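Long-range contact in nuclear protein localization protein 4 homolog (Drosophila melanogaster, PDB 4RV0), which probably forms part of a complex that binds ubiquitinated proteins and is needed to export misfolded proteins from the ER for proteasomal degradation: residues K32-S37 with F47-E52. Sequence-based numbering, arbitrary orientation.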
loop_
_atom_site.group_PDB
_atom_site.type_symbol
_atom_site.label_atom_id
_atom_site.label_comp_id
_atom_site.label_asym_id
_atom_site.label_seq_id
_atom_site.Cartn_x
_atom_site.Cartn_y
_atom_site.Cartn_z
ATOM N N LYS B 32 21.690 13.015 -8.170
ATOM C CA LYS B 32 22.481 12.978 -6.940
ATOM C C LYS B 32 21.777 13.669 -5.791
ATOM O O LYS B 32 21.828 13.199 -4.653
ATOM C CB LYS B 32 23.878 13.590 -7.103
ATOM C CG LYS B 32 24.618 13.623 -5.757
ATOM C CD LYS B 32 26.072 13.993 -5.886
ATOM C CE LYS B 32 26.765 14.039 -4.530
ATOM N NZ LYS B 32 26.281 15.094 -3.596
ATOM N N HIS B 33 21.123 14.786 -6.081
ATOM C CA HIS B 33 20.394 15.488 -5.046
ATOM C C HIS B 33 19.272 14.623 -4.490
ATOM O O HIS B 33 18.990 14.674 -3.294
ATOM C CB HIS B 33 19.868 16.835 -5.546
ATOM C CG HIS B 33 19.178 17.638 -4.486
ATOM N ND1 HIS B 33 17.959 18.232 -4.685
ATOM C CD2 HIS B 33 19.538 17.923 -3.213
ATOM C CE1 HIS B 33 17.587 18.868 -3.577
ATOM N NE2 HIS B 33 18.533 18.681 -2.671
ATOM N N LEU B 34 18.642 13.826 -5.351
ATOM C CA LEU B 34 17.606 12.895 -4.908
ATOM C C LEU B 34 18.218 11.888 -3.943
ATOM O O LEU B 34 17.674 11.629 -2.862
ATOM C CB LEU B 34 16.953 12.177 -6.094
ATOM C CG LEU B 34 15.880 11.119 -5.800
ATOM C CD1 LEU B 34 14.682 11.698 -5.048
ATOM C CD2 LEU B 34 15.411 10.458 -7.108
ATOM N N TYR B 35 19.364 11.340 -4.330
ATOM C CA TYR B 35 20.087 10.405 -3.472
ATOM C C TYR B 35 20.453 11.054 -2.137
ATOM O O TYR B 35 20.263 10.453 -1.074
ATOM C CB TYR B 35 21.325 9.858 -4.176
ATOM C CG TYR B 35 21.080 8.637 -5.049
ATOM C CD1 TYR B 35 21.338 7.366 -4.574
ATOM C CD2 TYR B 35 20.600 8.766 -6.353
ATOM C CE1 TYR B 35 21.134 6.243 -5.371
ATOM C CE2 TYR B 35 20.392 7.649 -7.164
ATOM C CZ TYR B 35 20.658 6.391 -6.660
ATOM O OH TYR B 35 20.456 5.266 -7.440
ATOM N N ASP B 36 20.978 12.277 -2.190
ATOM C CA ASP B 36 21.322 13.007 -0.971
ATOM C C ASP B 36 20.075 13.253 -0.116
ATOM O O ASP B 36 20.120 13.142 1.110
ATOM C CB ASP B 36 22.023 14.348 -1.280
ATOM C CG ASP B 36 23.448 14.179 -1.828
ATOM O OD1 ASP B 36 24.107 13.170 -1.492
ATOM O OD2 ASP B 36 23.914 15.078 -2.579
ATOM N N SER B 37 18.974 13.609 -0.766
ATOM C CA SER B 37 17.708 13.830 -0.076
ATOM C C SER B 37 17.237 12.560 0.644
ATOM O O SER B 37 16.789 12.608 1.796
ATOM C CB SER B 37 16.645 14.292 -1.067
ATOM O OG SER B 37 17.026 15.509 -1.672
ATOM N N PHE B 47 22.854 2.377 -0.498
ATOM C CA PHE B 47 21.621 1.981 -1.179
ATOM C C PHE B 47 21.640 2.311 -2.659
ATOM O O PHE B 47 22.329 3.239 -3.094
ATOM C CB PHE B 47 20.393 2.633 -0.537
ATOM C CG PHE B 47 20.350 4.132 -0.689
ATOM C CD1 PHE B 47 19.631 4.723 -1.725
ATOM C CD2 PHE B 47 21.025 4.950 0.211
ATOM C CE1 PHE B 47 19.589 6.117 -1.855
ATOM C CE2 PHE B 47 20.978 6.340 0.094
ATOM C CZ PHE B 47 20.264 6.920 -0.940
ATOM N N GLY B 48 20.834 1.592 -3.426
ATOM C CA GLY B 48 20.547 1.995 -4.791
ATOM C C GLY B 48 19.068 2.326 -4.930
ATOM O O GLY B 48 18.242 1.807 -4.178
ATOM N N LEU B 49 18.741 3.209 -5.868
ATOM C CA LEU B 49 17.359 3.512 -6.203
ATOM C C LEU B 49 17.055 2.975 -7.592
ATOM O O LEU B 49 17.836 3.162 -8.531
ATOM C CB LEU B 49 17.078 5.015 -6.144
ATOM C CG LEU B 49 17.258 5.692 -4.786
ATOM C CD1 LEU B 49 17.021 7.161 -4.902
ATOM C CD2 LEU B 49 16.294 5.106 -3.784
ATOM N N PHE B 50 15.907 2.319 -7.717
ATOM C CA PHE B 50 15.533 1.641 -8.946
ATOM C C PHE B 50 14.141 2.033 -9.405
ATOM O O PHE B 50 13.289 2.425 -8.600
ATOM C CB PHE B 50 15.637 0.125 -8.781
ATOM C CG PHE B 50 17.030 -0.364 -8.500
ATOM C CD1 PHE B 50 17.790 -0.918 -9.512
ATOM C CD2 PHE B 50 17.570 -0.282 -7.227
ATOM C CE1 PHE B 50 19.073 -1.382 -9.264
ATOM C CE2 PHE B 50 18.855 -0.735 -6.974
ATOM C CZ PHE B 50 19.605 -1.290 -7.992
ATOM N N LYS B 51 13.931 1.934 -10.716
ATOM C CA LYS B 51 12.683 2.344 -11.333
ATOM C C LYS B 51 11.571 1.343 -11.098
ATOM O O LYS B 51 10.393 1.688 -11.119
ATOM C CB LYS B 51 12.871 2.574 -12.833
ATOM C CG LYS B 51 13.460 3.928 -13.202
ATOM C CD LYS B 51 13.619 4.053 -14.710
ATOM C CE LYS B 51 14.362 5.332 -15.086
ATOM N NZ LYS B 51 13.459 6.525 -15.019
ATOM N N GLU B 52 11.958 0.106 -10.834
ATOM C CA GLU B 52 10.985 -0.951 -10.651
ATOM C C GLU B 52 11.307 -1.785 -9.421
ATOM O O GLU B 52 12.450 -1.838 -8.961
ATOM C CB GLU B 52 10.889 -1.824 -11.914
ATOM C CG GLU B 52 12.201 -2.442 -12.364
ATOM C CD GLU B 52 13.141 -1.443 -13.012
ATOM O OE1 GLU B 52 13.014 -1.195 -14.230
ATOM O OE2 GLU B 52 14.005 -0.902 -12.294
#
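Y35 and L49 join the helix of this ubiquitin-like, beta-grasp domain to strand 48-50, an outermost strand of the mixed sheet that the helix packs across. The short helix and strand axes run at 116° to each other and come within 10.2 Å, a gap bridged mainly by the ring of Y35 and the side chains of L49 and F47. The apolar part of the contact centres on the Y35 ring. L49, whose CB is directed toward the helix, sets CD1 over the middle of one ring face, 4.0 Å from the centroid, a CH-pi contact; the same methyl lies 4.2 Å from CG of L34, a buried leucine that also packs on I23 and I25. F47 meets the tyrosine less fully: the two rings are nearly parallel but slid apart, and touch where F47 CE1 comes 3.5 Å from Y35 CD1. F47 CG sits between its own backbone N and carbonyl carbon (chi1 66°), which carries the ring back to the helix, where it also packs on V38. Tyrosine suits the polar part, because its hydroxyl reaches the strand and is also hydrogen-bonded to the carbonyl oxygen of L59. A phenylalanine in place of Y35 would probably leave L49 N and L59 O without the hydroxyl that both use. The cross-contact bond itself runs from L49 N to Y35 OH, 3.1 Å long, with an N-H...O angle of 158°.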